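Local atomic coordinates of alkaline phosphatase D (Bacillus subtilis, PDB entry 2YEQ), a protein that hydrolyses phosphate esters, acting as an alkaline phosphatase and phosphodiesterase at an active site that contains iron and calcium. Residues G37-Q42 and L71-H76; N184-Y189 and Y239-E244; G150-E155 and A197-F202. All blocks are in the same frame, centred on the assembly; numbering follows the deposited sequence.

Interaction 1: G37-Q42 and L71-H76. With PE5 (3,6,9,12,15,18,21,24-octaoxahexacosan-1-ol), chain Y; EDO (1,2-ethanediol), chain R.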
# COMPACT_ATOMS: atom_id res chain seq x y z
N GLY A 37 24.53 -0.63 5.66
CA GLY A 37 24.53 -2.09 5.71
C GLY A 37 25.75 -2.73 6.35
O GLY A 37 25.65 -3.85 6.87
N GLY A 38 26.91 -2.04 6.30
CA GLY A 38 28.15 -2.52 6.89
C GLY A 38 28.72 -3.76 6.24
O GLY A 38 29.40 -4.55 6.88
N MET A 39 28.45 -3.96 4.96
CA MET A 39 28.95 -5.15 4.29
C MET A 39 30.19 -4.82 3.46
O MET A 39 30.34 -3.69 2.98
CB MET A 39 27.89 -5.73 3.36
CG MET A 39 26.70 -6.36 4.08
SD MET A 39 27.17 -7.90 4.87
CE MET A 39 27.37 -8.96 3.46
N PRO A 40 31.06 -5.79 3.24
CA PRO A 40 32.19 -5.55 2.33
C PRO A 40 31.74 -5.56 0.87
O PRO A 40 30.71 -6.14 0.54
CB PRO A 40 33.11 -6.74 2.61
CG PRO A 40 32.22 -7.79 3.10
CD PRO A 40 31.19 -7.08 3.93
N LYS A 41 32.54 -4.98 0.00
CA LYS A 41 32.22 -4.89 -1.41
C LYS A 41 32.56 -6.20 -2.12
O LYS A 41 33.46 -6.25 -2.95
CB LYS A 41 32.97 -3.70 -2.05
CG LYS A 41 32.48 -3.31 -3.44
CD LYS A 41 33.38 -2.24 -4.10
CE LYS A 41 33.86 -2.67 -5.50
NZ LYS A 41 34.59 -1.59 -6.24
N GLN A 42 31.84 -7.27 -1.77
CA GLN A 42 32.00 -8.56 -2.45
C GLN A 42 30.71 -9.38 -2.35
O GLN A 42 29.91 -9.18 -1.44
CB GLN A 42 33.16 -9.37 -1.86
CG GLN A 42 32.95 -9.83 -0.43
CD GLN A 42 34.24 -10.11 0.33
OE1 GLN A 42 35.28 -9.51 0.08
NE2 GLN A 42 34.16 -11.03 1.29
N LEU A 71 23.16 -4.57 -5.37
CA LEU A 71 21.78 -4.59 -4.87
C LEU A 71 21.68 -4.59 -3.33
O LEU A 71 20.73 -5.15 -2.76
CB LEU A 71 21.07 -5.81 -5.46
CG LEU A 71 20.93 -5.82 -7.01
CD1 LEU A 71 20.38 -7.15 -7.46
CD2 LEU A 71 20.03 -4.74 -7.51
N ALA A 72 22.64 -3.93 -2.68
CA ALA A 72 22.69 -3.78 -1.22
C ALA A 72 22.65 -5.13 -0.47
O ALA A 72 22.16 -5.22 0.66
CB ALA A 72 21.59 -2.84 -0.73
N HIS A 73 23.19 -6.16 -1.11
CA HIS A 73 23.20 -7.53 -0.60
C HIS A 73 21.79 -8.03 -0.25
O HIS A 73 21.59 -8.84 0.68
CB HIS A 73 24.16 -7.66 0.61
CG HIS A 73 25.60 -7.56 0.25
ND1 HIS A 73 26.29 -6.37 0.27
CD2 HIS A 73 26.49 -8.50 -0.15
CE1 HIS A 73 27.55 -6.58 -0.08
NE2 HIS A 73 27.69 -7.86 -0.35
N SER A 74 20.81 -7.55 -1.02
CA SER A 74 19.47 -8.10 -0.94
C SER A 74 19.46 -9.47 -1.61
O SER A 74 20.34 -9.84 -2.41
CB SER A 74 18.47 -7.16 -1.59
OG SER A 74 18.75 -7.00 -2.97
N VAL A 75 18.45 -10.25 -1.26
CA VAL A 75 18.27 -11.56 -1.83
C VAL A 75 16.82 -11.68 -2.31
O VAL A 75 15.89 -11.43 -1.54
CB VAL A 75 18.58 -12.67 -0.79
CG1 VAL A 75 18.28 -14.03 -1.36
CG2 VAL A 75 20.05 -12.57 -0.32
N HIS A 76 16.64 -12.03 -3.57
CA HIS A 76 15.32 -12.35 -4.12
C HIS A 76 15.39 -13.74 -4.71
O HIS A 76 16.19 -13.98 -5.61
CB HIS A 76 14.93 -11.38 -5.25
CG HIS A 76 14.73 -9.98 -4.79
ND1 HIS A 76 15.78 -9.15 -4.47
CD2 HIS A 76 13.61 -9.25 -4.60
CE1 HIS A 76 15.31 -7.98 -4.09
NE2 HIS A 76 13.99 -8.02 -4.16
C50 PE5 Y . 31.72 -11.97 4.64
O1 PE5 Y . 30.92 -10.95 5.25
C1 PE5 Y . 31.67 -10.09 6.13
C2 PE5 Y . 30.76 -9.18 6.96
O2 PE5 Y . 31.39 -8.64 8.15
C3 PE5 Y . 30.61 -7.64 8.82
C4 PE5 Y . 29.47 -8.23 9.62
C1 EDO R . 20.73 -11.72 -6.34
O1 EDO R . 21.59 -10.61 -6.08
C2 EDO R . 20.19 -12.26 -5.02
O2 EDO R . 18.84 -12.71 -5.19
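The imidazole of His73 reaches out from 71-76 and is met by 37-42 in two ways, over a face and at its edge. Over the face lies the end of Met39: its CE is 3.9 Å from the ring centroid and only 15° off the ring normal, a CH-pi contact. Met39 SD stands farther out above the ring, with 4.9 Å between the sulfur and the same centroid. The methionine chain gets there by folding back, since it is bent at both chi2 and chi3. Closer to the backbone, Met39 CB approaches His73 ND1 at 3.5 Å.

The polar half of the contact is at the ring edge. His73 NE2 donates to the backbone O of Gln42 at 2.8 Å with an N-H...O angle of 170°, and that oxygen lies in the ring plane, so the bond restrains the turn of the imidazole about chi2. Pro40 O also sits near the plane, 3.3 Å from His73 CE1. Gln42 O is thus held by a ring N-H of His73.

Behind the ring, Ser74 N and Ser74 OG both donate to Leu71 O, which closes the turn leading into strand 74-79. This strand is an outermost strand of the ten-stranded mixed sheet, and Val75 pairs through its backbone with Thr27 of strand 23-28. Val44 of strand 44-51 touches both Met39 and His73, while Ala67 of strand 59-67 packs on His73, placing the contact where the four-stranded antiparallel sheet meets the mixed one.

Interaction 2: N184-Y189 and Y239-E244. With EDO (1,2-ethanediol), chain B; EDO (1,2-ethanediol), chain C.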
# COMPACT_ATOMS: atom_id res chain seq x y z
N ASN A 184 19.00 3.49 3.21
CA ASN A 184 19.04 3.69 4.64
C ASN A 184 17.67 4.00 5.23
O ASN A 184 17.33 3.58 6.35
CB ASN A 184 20.07 4.76 5.03
CG ASN A 184 21.51 4.31 4.79
OD1 ASN A 184 21.76 3.11 4.61
ND2 ASN A 184 22.45 5.26 4.74
N ARG A 185 16.85 4.74 4.48
CA ARG A 185 15.50 5.02 4.95
C ARG A 185 14.67 3.72 4.96
O ARG A 185 13.93 3.48 5.92
CB ARG A 185 14.82 6.06 4.08
CG ARG A 185 13.43 6.45 4.52
CD ARG A 185 13.39 7.08 5.88
NE ARG A 185 14.36 8.16 6.12
CZ ARG A 185 14.16 9.46 5.94
NH1 ARG A 185 13.00 9.91 5.44
NH2 ARG A 185 15.13 10.33 6.28
N HIS A 186 14.75 2.92 3.90
CA HIS A 186 14.09 1.58 3.90
C HIS A 186 14.55 0.74 5.10
O HIS A 186 13.74 0.09 5.75
CB HIS A 186 14.29 0.78 2.62
CG HIS A 186 13.32 1.14 1.53
ND1 HIS A 186 12.18 0.48 1.14
CD2 HIS A 186 13.37 2.21 0.76
CE1 HIS A 186 11.61 1.15 0.13
NE2 HIS A 186 12.30 2.22 -0.09
N ALA A 187 15.84 0.77 5.39
CA ALA A 187 16.37 0.05 6.54
C ALA A 187 15.82 0.58 7.86
O ALA A 187 15.55 -0.21 8.77
CB ALA A 187 17.91 0.09 6.53
N GLN A 188 15.65 1.90 8.00
CA GLN A 188 15.11 2.46 9.23
C GLN A 188 13.71 1.91 9.50
O GLN A 188 13.42 1.50 10.62
CB GLN A 188 15.03 3.98 9.20
CG GLN A 188 14.33 4.56 10.42
CD GLN A 188 14.33 6.07 10.46
OE1 GLN A 188 14.07 6.73 9.45
NE2 GLN A 188 14.60 6.64 11.65
N TYR A 189 12.86 1.96 8.49
CA TYR A 189 11.46 1.50 8.59
C TYR A 189 11.38 0.00 8.81
O TYR A 189 10.66 -0.45 9.69
CB TYR A 189 10.66 1.90 7.32
CG TYR A 189 10.14 3.33 7.34
CD1 TYR A 189 11.01 4.40 7.49
CD2 TYR A 189 8.80 3.61 7.15
CE1 TYR A 189 10.55 5.70 7.50
CE2 TYR A 189 8.32 4.91 7.17
CZ TYR A 189 9.21 5.96 7.31
OH TYR A 189 8.74 7.25 7.36
N TYR A 239 13.32 3.89 -6.86
CA TYR A 239 12.82 2.64 -7.42
C TYR A 239 13.76 1.46 -7.18
O TYR A 239 13.29 0.34 -6.88
CB TYR A 239 12.49 2.78 -8.91
CG TYR A 239 11.22 3.54 -9.27
CD1 TYR A 239 10.43 4.14 -8.31
CD2 TYR A 239 10.80 3.61 -10.59
CE1 TYR A 239 9.24 4.82 -8.66
CE2 TYR A 239 9.63 4.26 -10.95
CZ TYR A 239 8.86 4.88 -10.00
OH TYR A 239 7.70 5.54 -10.35
N GLN A 240 15.07 1.69 -7.34
CA GLN A 240 16.06 0.65 -7.06
C GLN A 240 15.99 0.21 -5.58
O GLN A 240 15.95 -0.98 -5.29
CB GLN A 240 17.50 1.08 -7.41
CG GLN A 240 18.51 -0.08 -7.19
CD GLN A 240 19.91 0.15 -7.79
OE1 GLN A 240 20.08 0.84 -8.81
NE2 GLN A 240 20.90 -0.48 -7.18
N ALA A 241 15.98 1.17 -4.67
CA ALA A 241 15.92 0.88 -3.22
C ALA A 241 14.64 0.13 -2.86
O ALA A 241 14.65 -0.76 -1.99
CB ALA A 241 16.01 2.13 -2.40
N TYR A 242 13.54 0.46 -3.55
CA TYR A 242 12.27 -0.23 -3.33
C TYR A 242 12.38 -1.68 -3.75
O TYR A 242 12.06 -2.58 -2.99
CB TYR A 242 11.16 0.48 -4.10
CG TYR A 242 9.76 0.00 -3.80
CD1 TYR A 242 9.03 0.55 -2.77
CD2 TYR A 242 9.14 -0.94 -4.61
CE1 TYR A 242 7.71 0.11 -2.50
CE2 TYR A 242 7.83 -1.36 -4.37
CZ TYR A 242 7.13 -0.82 -3.32
OH TYR A 242 5.84 -1.23 -3.11
N TYR A 243 12.85 -1.92 -4.97
CA TYR A 243 13.10 -3.26 -5.43
C TYR A 243 13.97 -4.04 -4.42
O TYR A 243 13.64 -5.17 -4.08
CB TYR A 243 13.77 -3.29 -6.82
CG TYR A 243 14.15 -4.69 -7.21
CD1 TYR A 243 13.21 -5.58 -7.74
CD2 TYR A 243 15.44 -5.18 -6.97
CE1 TYR A 243 13.55 -6.88 -8.06
CE2 TYR A 243 15.78 -6.48 -7.27
CZ TYR A 243 14.83 -7.34 -7.82
OH TYR A 243 15.16 -8.64 -8.13
N GLU A 244 15.09 -3.44 -4.01
CA GLU A 244 16.05 -4.11 -3.12
C GLU A 244 15.35 -4.56 -1.82
O GLU A 244 15.75 -5.55 -1.24
CB GLU A 244 17.25 -3.20 -2.82
CG GLU A 244 18.16 -3.01 -4.05
CD GLU A 244 19.19 -1.93 -3.93
OE1 GLU A 244 19.09 -1.10 -3.00
OE2 GLU A 244 20.10 -1.89 -4.82
C1 EDO B . 23.05 8.08 3.29
O1 EDO B . 24.40 8.53 3.07
C2 EDO B . 22.34 8.88 4.38
O2 EDO B . 21.46 8.05 5.15
C1 EDO C . 19.21 0.77 -13.34
O1 EDO C . 20.09 0.03 -14.19
C2 EDO C . 19.62 0.65 -11.87
O2 EDO C . 18.47 0.68 -11.02
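His186, on helix 179-190, lays its ring against Ala241 and Tyr242 of helix 228-245, and these three buried residues make up the contact. Within these segments the backbones come nearest at His186 and Ala241, whose CA atoms are 7.4 Å apart. One face of the imidazole looks onto the carbonyl oxygen of Ala241, which stands 4.0 Å above the ring plane over its centre, while His186 CD2 lies 4.1 Å from Ala241 CB. Farther round the ring, His186 CE1 comes within 3.8 Å of Tyr242 CA and also touches CD1 of that tyrosine. Tyr242 turns its ring away from the backbone N (chi1 -171°), leaving only this near corner against the histidine.

On the same helix, the Gln240 amide gives its NE2 to Glu244 OE2 at 2.9 Å, meeting the oxygen from above the carboxylate plane; Glu244 OE1 is salt-bridged to Arg183. A leucine in place of Gln240 would probably leave Glu244 OE2 without this donor and the carboxylate freer to turn about its bond to Arg183.

No hydrogen bond crosses between 184-189 and 239-244. The evidence therefore points to van der Waals contact as what the imidazole contributes between these segments.

Interaction 3: G150-E155 and A197-F202. With FE (Fe (III) ion), chain D; CA (calcium ion), chain E; PE5 (3,6,9,12,15,18,21,24-octaoxahexacosan-1-ol), chain F; EDO (1,2-ethanediol), chain G.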
# COMPACT_ATOMS: atom_id res chain seq x y z
N GLY A 150 0.86 1.74 -0.49
CA GLY A 150 1.81 2.88 -0.69
C GLY A 150 2.17 3.62 0.58
O GLY A 150 1.61 3.39 1.65
N ASP A 151 3.11 4.58 0.41
CA ASP A 151 3.71 5.31 1.48
C ASP A 151 4.26 4.32 2.52
O ASP A 151 4.07 4.49 3.71
CB ASP A 151 2.76 6.32 2.10
CG ASP A 151 2.38 7.46 1.15
OD1 ASP A 151 2.80 7.46 -0.02
OD2 ASP A 151 1.60 8.35 1.60
N TYR A 152 4.94 3.30 2.02
CA TYR A 152 5.68 2.37 2.86
C TYR A 152 6.86 3.03 3.57
O TYR A 152 7.19 2.65 4.69
CB TYR A 152 6.15 1.21 2.02
CG TYR A 152 6.72 0.04 2.79
CD1 TYR A 152 8.03 0.07 3.26
CD2 TYR A 152 5.97 -1.12 3.01
CE1 TYR A 152 8.58 -1.02 3.95
CE2 TYR A 152 6.52 -2.22 3.71
CZ TYR A 152 7.82 -2.16 4.17
OH TYR A 152 8.37 -3.22 4.85
N ILE A 153 7.51 4.00 2.90
CA ILE A 153 8.42 4.94 3.55
C ILE A 153 7.98 6.36 3.24
O ILE A 153 7.17 6.55 2.34
CB ILE A 153 9.89 4.80 3.08
CG1 ILE A 153 10.02 5.12 1.58
CG2 ILE A 153 10.43 3.39 3.40
CD1 ILE A 153 11.47 5.41 1.13
N TYR A 154 8.48 7.32 4.03
CA TYR A 154 8.36 8.74 3.73
C TYR A 154 9.79 9.28 3.58
O TYR A 154 10.74 8.71 4.15
CB TYR A 154 7.60 9.51 4.83
CG TYR A 154 6.10 9.23 4.82
CD1 TYR A 154 5.60 7.97 5.19
CD2 TYR A 154 5.20 10.20 4.42
CE1 TYR A 154 4.25 7.69 5.17
CE2 TYR A 154 3.82 9.94 4.39
CZ TYR A 154 3.35 8.68 4.75
OH TYR A 154 2.01 8.40 4.75
N GLU A 155 9.92 10.37 2.83
CA GLU A 155 11.22 10.87 2.36
C GLU A 155 11.82 11.98 3.18
O GLU A 155 12.99 12.36 2.98
CB GLU A 155 11.07 11.32 0.90
CG GLU A 155 10.45 12.73 0.72
CD GLU A 155 8.92 12.73 0.66
OE1 GLU A 155 8.31 11.71 1.07
OE2 GLU A 155 8.33 13.76 0.25
N ALA A 197 7.69 -8.75 11.79
CA ALA A 197 6.83 -9.90 12.17
C ALA A 197 5.69 -10.06 11.16
O ALA A 197 5.38 -11.16 10.73
CB ALA A 197 6.26 -9.70 13.59
N ALA A 198 5.09 -8.94 10.78
CA ALA A 198 4.03 -8.95 9.76
C ALA A 198 4.52 -9.44 8.42
O ALA A 198 3.80 -10.19 7.71
CB ALA A 198 3.34 -7.57 9.67
N HIS A 199 5.78 -9.11 8.07
CA HIS A 199 6.37 -9.65 6.85
C HIS A 199 6.64 -11.15 6.95
O HIS A 199 6.44 -11.86 5.98
CB HIS A 199 7.66 -8.92 6.45
CG HIS A 199 7.44 -7.67 5.67
ND1 HIS A 199 6.92 -7.68 4.39
CD2 HIS A 199 7.69 -6.36 5.96
CE1 HIS A 199 6.86 -6.44 3.93
NE2 HIS A 199 7.33 -5.62 4.86
N ALA A 200 7.15 -11.62 8.10
CA ALA A 200 7.48 -13.03 8.28
C ALA A 200 6.20 -13.91 8.34
O ALA A 200 6.23 -15.08 7.98
CB ALA A 200 8.35 -13.23 9.58
N ALA A 201 5.08 -13.31 8.69
CA ALA A 201 3.81 -14.05 8.86
C ALA A 201 3.04 -14.38 7.58
O ALA A 201 2.32 -15.39 7.52
CB ALA A 201 2.91 -13.27 9.84
N PHE A 202 3.16 -13.54 6.55
CA PHE A 202 2.32 -13.66 5.34
C PHE A 202 3.06 -13.24 4.07
O PHE A 202 3.95 -12.42 4.14
CB PHE A 202 1.12 -12.70 5.41
CG PHE A 202 0.49 -12.57 6.74
CD1 PHE A 202 -0.33 -13.59 7.24
CD2 PHE A 202 0.62 -11.42 7.48
CE1 PHE A 202 -0.95 -13.46 8.45
CE2 PHE A 202 -0.01 -11.29 8.71
CZ PHE A 202 -0.79 -12.34 9.19
FE FE D . 0.56 8.77 3.44
CA CA E . 0.37 9.00 -0.50
C50 PE5 F . 7.24 -20.26 12.97
O1 PE5 F . 7.10 -19.31 11.91
C1 PE5 F . 6.56 -18.10 12.40
C2 PE5 F . 6.26 -17.09 11.32
O2 PE5 F . 6.44 -15.77 11.85
C3 PE5 F . 5.30 -15.17 12.48
C4 PE5 F . 5.62 -13.72 12.81
C1 EDO G . 0.69 -17.63 5.95
O1 EDO G . 1.95 -17.21 5.45
C2 EDO G . -0.40 -17.30 4.95
O2 EDO G . -1.57 -18.03 5.35
O HOH W 1 -0.33 6.62 0.17
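Tyr152 and His199 approach from opposite directions and meet through the Tyr152 hydroxyl and the edge of the His199 ring; the whole close part of the contact is this one pair. Tyr152 OH and His199 NE2 are 2.6 Å apart in a short hydrogen bond for which either could be the donor. The nitrogen lies at the edge of the phenol in its plane, and the rings touch rim to rim with their planes at 49°, so neither covers the other. With CG anti to the backbone N (chi1 -170°), the phenol of Tyr152 spans much of the gap between backbones whose nearest CA atoms, those of Tyr152 and His199, are 12.7 Å apart. Arg190 of helix 179-190 touches both side chains.

Away from that pair the segments diverge. At the far side of 197-202, Ala197, Ala200 and Ala201 meet a polyether molecule, and O1 of an ethanediol donates to Ala201 O at 2.8 Å. At the other end, Asp151 OD2 bridges the metals, 2.2 Å from the iron and 2.5 Å from the calcium ion, and Tyr154 OH binds the iron at 2.0 Å. Cys124 and His382 complete the iron's protein ligands.

The chemistry thus divides along one short loop: Asp151 OD2 and Tyr154 OH serve the metals, whereas the single polar bond from the intervening Tyr152 ties helix 193-201 to the loop that carries them.

Overall arrangement
The three contacts form a path from the N-terminal region to the metal centre. Interactions 1 and 2 have centres about 12 Å apart and touch where His76 NE2 approaches Tyr243 O at 2.9 Å, probably as a hydrogen bond, so strand 74-79 meets helix 228-245. Interactions 2 and 3, with centres about 11 Å apart, join through Arg185 NH1 and Tyr154 O, 2.9 Å apart in another probable hydrogen bond to the residue that binds iron. Interactions 1 and 3 do not touch, their nearest atoms being about 11 Å apart. Only interaction 3 holds metal ligands; the Tyr242 side chain of interaction 2 lies about 13 Å from the iron.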